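Local coordinates for protein putative transcriptional regulator (TetR/AcrR family) (Acinetobacter sp., PDB 3KNW) that probably binds DNA through an N-terminal helix-turn-helix and regulates transcription, as a putative member of the TetR/AcrR family, at residues L66-Y69 against I70-Q74. Sequence-based numbering, arbitrary orientation.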
ATOM      1  N   LEU A  66      17.393   2.061   7.354  1.00 21.51           N
ATOM      2  CA  LEU A  66      16.046   2.248   7.858  1.00 22.58           C
ATOM      3  C   LEU A  66      16.067   3.047   9.129  1.00 22.96           C
ATOM      4  O   LEU A  66      15.159   3.813   9.378  1.00 22.68           O
ATOM      5  CB  LEU A  66      15.307   0.921   8.083  1.00 22.88           C
ATOM      6  CG  LEU A  66      14.965   0.128   6.808  1.00 23.21           C
ATOM      7  CD1 LEU A  66      14.414  -1.223   7.245  1.00 22.10           C
ATOM      8  CD2 LEU A  66      14.018   0.856   5.784  1.00 21.83           C
ATOM      9  N   LYS A  67      17.086   2.826   9.949  1.00 24.25           N
ATOM     10  CA  LYS A  67      17.206   3.526  11.220  1.00 25.23           C
ATOM     11  C   LYS A  67      17.381   5.012  10.938  1.00 25.35           C
ATOM     12  O   LYS A  67      16.751   5.847  11.600  1.00 25.98           O
ATOM     13  CB  LYS A  67      18.388   3.015  12.062  1.00 25.50           C
ATOM     14  CG  LYS A  67      18.064   1.859  13.033  1.00 27.92           C
ATOM     15  CD  LYS A  67      19.240   1.565  13.973  1.00 29.94           C
ATOM     16  CE  LYS A  67      19.120   0.203  14.683  1.00 33.08           C
ATOM     17  NZ  LYS A  67      19.686  -0.993  13.930  1.00 33.66           N
ATOM     18  N   HIS A  68      18.239   5.321   9.961  1.00 25.68           N
ATOM     19  CA  HIS A  68      18.566   6.700   9.605  1.00 25.52           C
ATOM     20  C   HIS A  68      17.363   7.379   9.015  1.00 25.00           C
ATOM     21  O   HIS A  68      17.133   8.562   9.266  1.00 25.23           O
ATOM     22  CB  HIS A  68      19.740   6.783   8.613  1.00 25.65           C
ATOM     23  CG  HIS A  68      20.018   8.175   8.136  1.00 25.67           C
ATOM     24  ND1 HIS A  68      20.404   9.187   8.989  1.00 26.75           N
ATOM     25  CD2 HIS A  68      19.914   8.737   6.906  1.00 26.73           C
ATOM     26  CE1 HIS A  68      20.551  10.309   8.301  1.00 27.78           C
ATOM     27  NE2 HIS A  68      20.272  10.059   7.033  1.00 28.36           N
ATOM     28  N   TYR A  69      16.598   6.624   8.243  1.00 24.39           N
ATOM     29  CA  TYR A  69      15.333   7.113   7.722  1.00 24.41           C
ATOM     30  C   TYR A  69      14.349   7.491   8.849  1.00 23.88           C
ATOM     31  O   TYR A  69      13.793   8.578   8.851  1.00 23.46           O
ATOM     32  CB  TYR A  69      14.702   6.077   6.774  1.00 24.59           C
ATOM     33  CG  TYR A  69      13.348   6.511   6.252  1.00 26.46           C
ATOM     34  CD1 TYR A  69      13.238   7.547   5.328  1.00 27.46           C
ATOM     35  CD2 TYR A  69      12.185   5.905   6.698  1.00 28.50           C
ATOM     36  CE1 TYR A  69      12.001   7.981   4.864  1.00 29.48           C
ATOM     37  CE2 TYR A  69      10.936   6.309   6.230  1.00 30.07           C
ATOM     38  CZ  TYR A  69      10.850   7.355   5.318  1.00 30.61           C
ATOM     39  OH  TYR A  69       9.621   7.770   4.861  1.00 31.85           O
ATOM     40  N   ILE A  70      14.160   6.595   9.809  1.00 23.76           N
ATOM     41  CA  ILE A  70      13.222   6.796  10.895  1.00 23.07           C
ATOM     42  C   ILE A  70      13.700   7.983  11.733  1.00 23.81           C
ATOM     43  O   ILE A  70      12.892   8.820  12.116  1.00 22.83           O
ATOM     44  CB  ILE A  70      13.116   5.529  11.788  1.00 22.96           C
ATOM     45  CG1 ILE A  70      12.415   4.395  11.039  1.00 22.71           C
ATOM     46  CG2 ILE A  70      12.335   5.823  13.068  1.00 20.10           C
ATOM     47  CD1 ILE A  70      12.851   2.995  11.477  1.00 18.56           C
ATOM     48  N   SER A  71      15.014   8.060  11.977  1.00 24.15           N
ATOM     49  CA  SER A  71      15.602   9.091  12.867  1.00 25.16           C
ATOM     50  C   SER A  71      15.415  10.513  12.352  1.00 25.75           C
ATOM     51  O   SER A  71      15.114  11.440  13.121  1.00 25.25           O
ATOM     52  CB  SER A  71      17.100   8.826  13.130  1.00 25.22           C
ATOM     53  OG  SER A  71      17.804  10.043  13.366  1.00 26.44           O
ATOM     54  N   ASP A  72      15.640  10.670  11.054  1.00 27.06           N
ATOM     55  CA  ASP A  72      15.357  11.906  10.362  1.00 28.24           C
ATOM     56  C   ASP A  72      13.840  12.194  10.310  1.00 28.77           C
ATOM     57  O   ASP A  72      13.431  13.352  10.517  1.00 29.34           O
ATOM     58  CB  ASP A  72      15.943  11.858   8.943  1.00 28.94           C
ATOM     59  CG  ASP A  72      17.467  12.050   8.908  1.00 31.24           C
ATOM     60  OD1 ASP A  72      18.100  12.244   9.997  1.00 35.75           O
ATOM     61  OD2 ASP A  72      18.023  12.025   7.773  1.00 31.86           O
ATOM     62  N   TYR A  73      13.013  11.172  10.046  1.00 28.46           N
ATOM     63  CA  TYR A  73      11.554  11.349  10.015  1.00 28.51           C
ATOM     64  C   TYR A  73      11.075  11.999  11.315  1.00 28.78           C
ATOM     65  O   TYR A  73      10.354  13.004  11.286  1.00 29.73           O
ATOM     66  CB  TYR A  73      10.836  10.020   9.858  1.00 28.71           C
ATOM     67  CG  TYR A  73       9.451  10.117   9.282  1.00 29.86           C
ATOM     68  CD1 TYR A  73       9.191   9.736   7.964  1.00 31.59           C
ATOM     69  CD2 TYR A  73       8.395  10.566  10.032  1.00 29.03           C
ATOM     70  CE1 TYR A  73       7.902   9.821   7.410  1.00 30.20           C
ATOM     71  CE2 TYR A  73       7.110  10.655   9.476  1.00 30.97           C
ATOM     72  CZ  TYR A  73       6.874  10.279   8.171  1.00 29.44           C
ATOM     73  OH  TYR A  73       5.613  10.357   7.654  1.00 24.11           O
ATOM     74  N   GLN A  74      11.513  11.481  12.459  1.00 27.74           N
ATOM     75  CA  GLN A  74      11.030  12.024  13.719  1.00 27.44           C
ATOM     76  C   GLN A  74      11.558  13.451  14.020  1.00 26.45           C
ATOM     77  O   GLN A  74      10.818  14.282  14.563  1.00 26.28           O
ATOM     78  CB  GLN A  74      11.245  11.046  14.892  1.00 27.60           C
ATOM     79  CG  GLN A  74      12.675  10.786  15.279  1.00 29.29           C
ATOM     80  CD  GLN A  74      12.791  10.093  16.633  1.00 32.69           C
ATOM     81  OE1 GLN A  74      12.093  10.461  17.592  1.00 35.15           O
ATOM     82  NE2 GLN A  74      13.673   9.085  16.718  1.00 32.50           N
TER
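Y73 sets the edge of its ring toward the face of Y69, one helical turn back, in an offset edge-to-face pair with planes at 68° and centroids 5.9 Å apart. Y73 CB lies 3.4 Å from Y69 O, the carbonyl that accepts the backbone bond from Y73 N (3.0 Å). With CG anti to the backbone N (chi1 -157°), the side chain runs beside that of Y69, both pointing the same way. Y73 CD1 lies 3.9 Å from Y69 CZ, and Y73 CD1 and CE1 are each 3.7 Å from Y69 OH, which lies near the plane of the Y73 ring. At the tip, Y73 OH and Y94 OH share a hydrogen bond. The pair lies on helix 58-81, which follows the predicted helix-turn-helix of this TetR-type fold and runs into the all-helical C-terminal domain: Y69 also meets F24 of helix 13-30 and L113 of helix 111-119. D72, which is exposed, brings OD2 obliquely to the H68 ring, 3.1 Å from NE2, but the angle is too poor for a hydrogen bond; H68 also touches Q17 and D21 of helix 13-30. I70 CD1 reaches back one turn to 3.2 Å from L66 O, while its side chain also touches I131 of helix 126-153.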